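PDB 4XRW: BexL from Amycolatopsis orientalis, which probably dehydrates, cyclises and aromatises a nascent polyketide chain as a di-domain aromatase/cyclase of the type II polyketide synthase pathway to BE-7585A. Local coordinates for residues 257-262 / 279-284. Residues are numbered along the deposited sequence; the frame is centred on the assembly and turned at random.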
loop_
_atom_site.group_PDB
_atom_site.type_symbol
_atom_site.label_atom_id
_atom_site.label_comp_id
_atom_site.label_asym_id
_atom_site.label_seq_id
_atom_site.Cartn_x
_atom_site.Cartn_y
_atom_site.Cartn_z
ATOM N N MET A 257 2.707 0.197 -14.707
ATOM C CA MET A 257 1.923 0.207 -13.477
ATOM C C MET A 257 2.121 1.515 -12.732
ATOM O O MET A 257 3.246 1.992 -12.555
ATOM C CB MET A 257 2.299 -0.989 -12.560
ATOM C CG MET A 257 2.073 -2.373 -13.155
ATOM S SD MET A 257 2.313 -3.720 -11.971
ATOM C CE MET A 257 4.041 -3.530 -11.703
ATOM N N THR A 258 1.015 2.104 -12.303
ATOM C CA THR A 258 1.067 3.234 -11.399
ATOM C C THR A 258 0.983 2.765 -9.945
ATOM O O THR A 258 1.398 3.488 -9.044
ATOM C CB THR A 258 -0.065 4.220 -11.665
ATOM O OG1 THR A 258 -1.302 3.527 -11.569
ATOM C CG2 THR A 258 0.064 4.784 -13.034
ATOM N N LEU A 259 0.448 1.567 -9.725
ATOM C CA LEU A 259 0.378 0.982 -8.394
ATOM C C LEU A 259 0.440 -0.520 -8.507
ATOM O O LEU A 259 -0.123 -1.112 -9.419
ATOM C CB LEU A 259 -0.922 1.394 -7.678
ATOM C CG LEU A 259 -1.168 0.682 -6.335
ATOM C CD1 LEU A 259 -1.280 1.660 -5.205
ATOM C CD2 LEU A 259 -2.365 -0.244 -6.397
ATOM N N HIS A 260 1.106 -1.149 -7.550
ATOM C CA HIS A 260 1.059 -2.584 -7.414
ATOM C C HIS A 260 1.196 -2.930 -5.939
ATOM O O HIS A 260 2.248 -2.710 -5.341
ATOM C CB HIS A 260 2.173 -3.264 -8.216
ATOM C CG HIS A 260 2.250 -4.734 -7.968
ATOM N ND1 HIS A 260 3.437 -5.437 -7.974
ATOM C CD2 HIS A 260 1.284 -5.628 -7.671
ATOM C CE1 HIS A 260 3.198 -6.700 -7.685
ATOM N NE2 HIS A 260 1.901 -6.844 -7.505
ATOM N N THR A 261 0.134 -3.459 -5.372
ATOM C CA THR A 261 0.118 -3.931 -4.016
ATOM C C THR A 261 -0.260 -5.408 -4.064
ATOM O O THR A 261 -0.801 -5.906 -5.069
ATOM C CB THR A 261 -0.891 -3.168 -3.145
ATOM O OG1 THR A 261 -2.196 -3.361 -3.665
ATOM C CG2 THR A 261 -0.591 -1.688 -3.110
ATOM N N GLY A 262 0.041 -6.110 -2.996
ATOM C CA GLY A 262 -0.295 -7.519 -2.902
ATOM C C GLY A 262 -0.398 -7.994 -1.479
ATOM O O GLY A 262 -0.064 -7.285 -0.521
ATOM N N GLU A 279 -2.572 -12.498 -3.587
ATOM C CA GLU A 279 -3.454 -11.506 -4.195
ATOM C C GLU A 279 -2.643 -10.367 -4.774
ATOM O O GLU A 279 -1.606 -10.012 -4.225
ATOM C CB GLU A 279 -4.440 -10.977 -3.153
ATOM C CG GLU A 279 -5.448 -9.962 -3.708
ATOM C CD GLU A 279 -4.957 -8.499 -3.726
ATOM O OE1 GLU A 279 -3.805 -8.176 -3.307
ATOM O OE2 GLU A 279 -5.753 -7.651 -4.181
ATOM N N HIS A 280 -3.106 -9.812 -5.867
ATOM C CA HIS A 280 -2.504 -8.645 -6.442
ATOM C C HIS A 280 -3.545 -7.609 -6.791
ATOM O O HIS A 280 -4.548 -7.940 -7.304
ATOM C CB HIS A 280 -1.751 -8.950 -7.709
ATOM C CG HIS A 280 -0.659 -9.956 -7.552
ATOM N ND1 HIS A 280 0.659 -9.607 -7.439
ATOM C CD2 HIS A 280 -0.688 -11.296 -7.580
ATOM C CE1 HIS A 280 1.385 -10.694 -7.338
ATOM N NE2 HIS A 280 0.592 -11.730 -7.426
ATOM N N THR A 281 -3.243 -6.363 -6.502
ATOM C CA THR A 281 -4.022 -5.223 -6.996
ATOM C C THR A 281 -3.108 -4.326 -7.848
ATOM O O THR A 281 -1.978 -3.914 -7.429
ATOM C CB THR A 281 -4.659 -4.408 -5.851
ATOM O OG1 THR A 281 -5.698 -5.175 -5.212
ATOM C CG2 THR A 281 -5.267 -3.113 -6.389
ATOM N N VAL A 282 -3.578 -4.023 -9.060
ATOM C CA VAL A 282 -2.814 -3.221 -9.981
ATOM C C VAL A 282 -3.633 -2.040 -10.490
ATOM O O VAL A 282 -4.817 -2.195 -10.743
ATOM C CB VAL A 282 -2.340 -4.038 -11.205
ATOM C CG1 VAL A 282 -1.553 -3.164 -12.171
ATOM C CG2 VAL A 282 -1.458 -5.203 -10.765
ATOM N N VAL A 283 -2.981 -0.892 -10.619
ATOM C CA VAL A 283 -3.497 0.227 -11.410
ATOM C C VAL A 283 -2.575 0.439 -12.593
ATOM O O VAL A 283 -1.361 0.606 -12.440
ATOM C CB VAL A 283 -3.600 1.533 -10.593
ATOM C CG1 VAL A 283 -4.154 2.671 -11.464
ATOM C CG2 VAL A 283 -4.461 1.339 -9.369
ATOM N N LEU A 284 -3.140 0.450 -13.799
ATOM C CA LEU A 284 -2.327 0.650 -14.998
ATOM C C LEU A 284 -1.955 2.097 -15.276
ATOM O O LEU A 284 -2.646 3.027 -14.880
ATOM C CB LEU A 284 -3.053 0.086 -16.217
ATOM C CG LEU A 284 -3.245 -1.411 -16.243
ATOM C CD1 LEU A 284 -4.140 -1.795 -17.425
ATOM C CD2 LEU A 284 -1.911 -2.081 -16.349
HETATM O O HOH W 1 -3.587 -5.706 -2.626
#
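His260 and His280 meet rim to rim across two antiparallel strands, NE2 of His260 lying 3.0 Å from ND1 of His280 in a hydrogen bond whose donor could be either ring. Each nitrogen lies at the edge of the other ring, near its plane, and the two planes are only 17° apart. The His260 ring leans out from the sheet and along the strand towards His280, a course set by CG standing trans to the main-chain N (chi1 173°). The far nitrogens are taken as well: ND1 of His260 bonds Gln250 and NE2 of His280 bonds Ser314, which should fix both rings' rotation.

On the opposite face Thr261 and Thr281 stand side by side. Thr281 OG1 donates to the syn lone pair of Glu279 OE2 (2.7 Å), while a water donates to Glu279 OE1 and hydrogen-bonds Thr261 OG1, bridging the strands. Farther along, Leu259 packs CB on Val283 CG2 at 3.9 Å.

A classic beta bulge follows: Thr258 and Leu259 both face Val283, whose O takes a bond from Thr258 N (2.8 Å) and weak ones from Leu259 N and Thr258 OG1. Beyond it, Met257 lays CG against Val282 CG1.

These strands form a hairpin in the second helix-grip domain, between strands 245-250 and 172-181. Helix 299-326 packs on the His260 and Val282 face; Leu165 of helix 138-166 touches Thr258 and Val283.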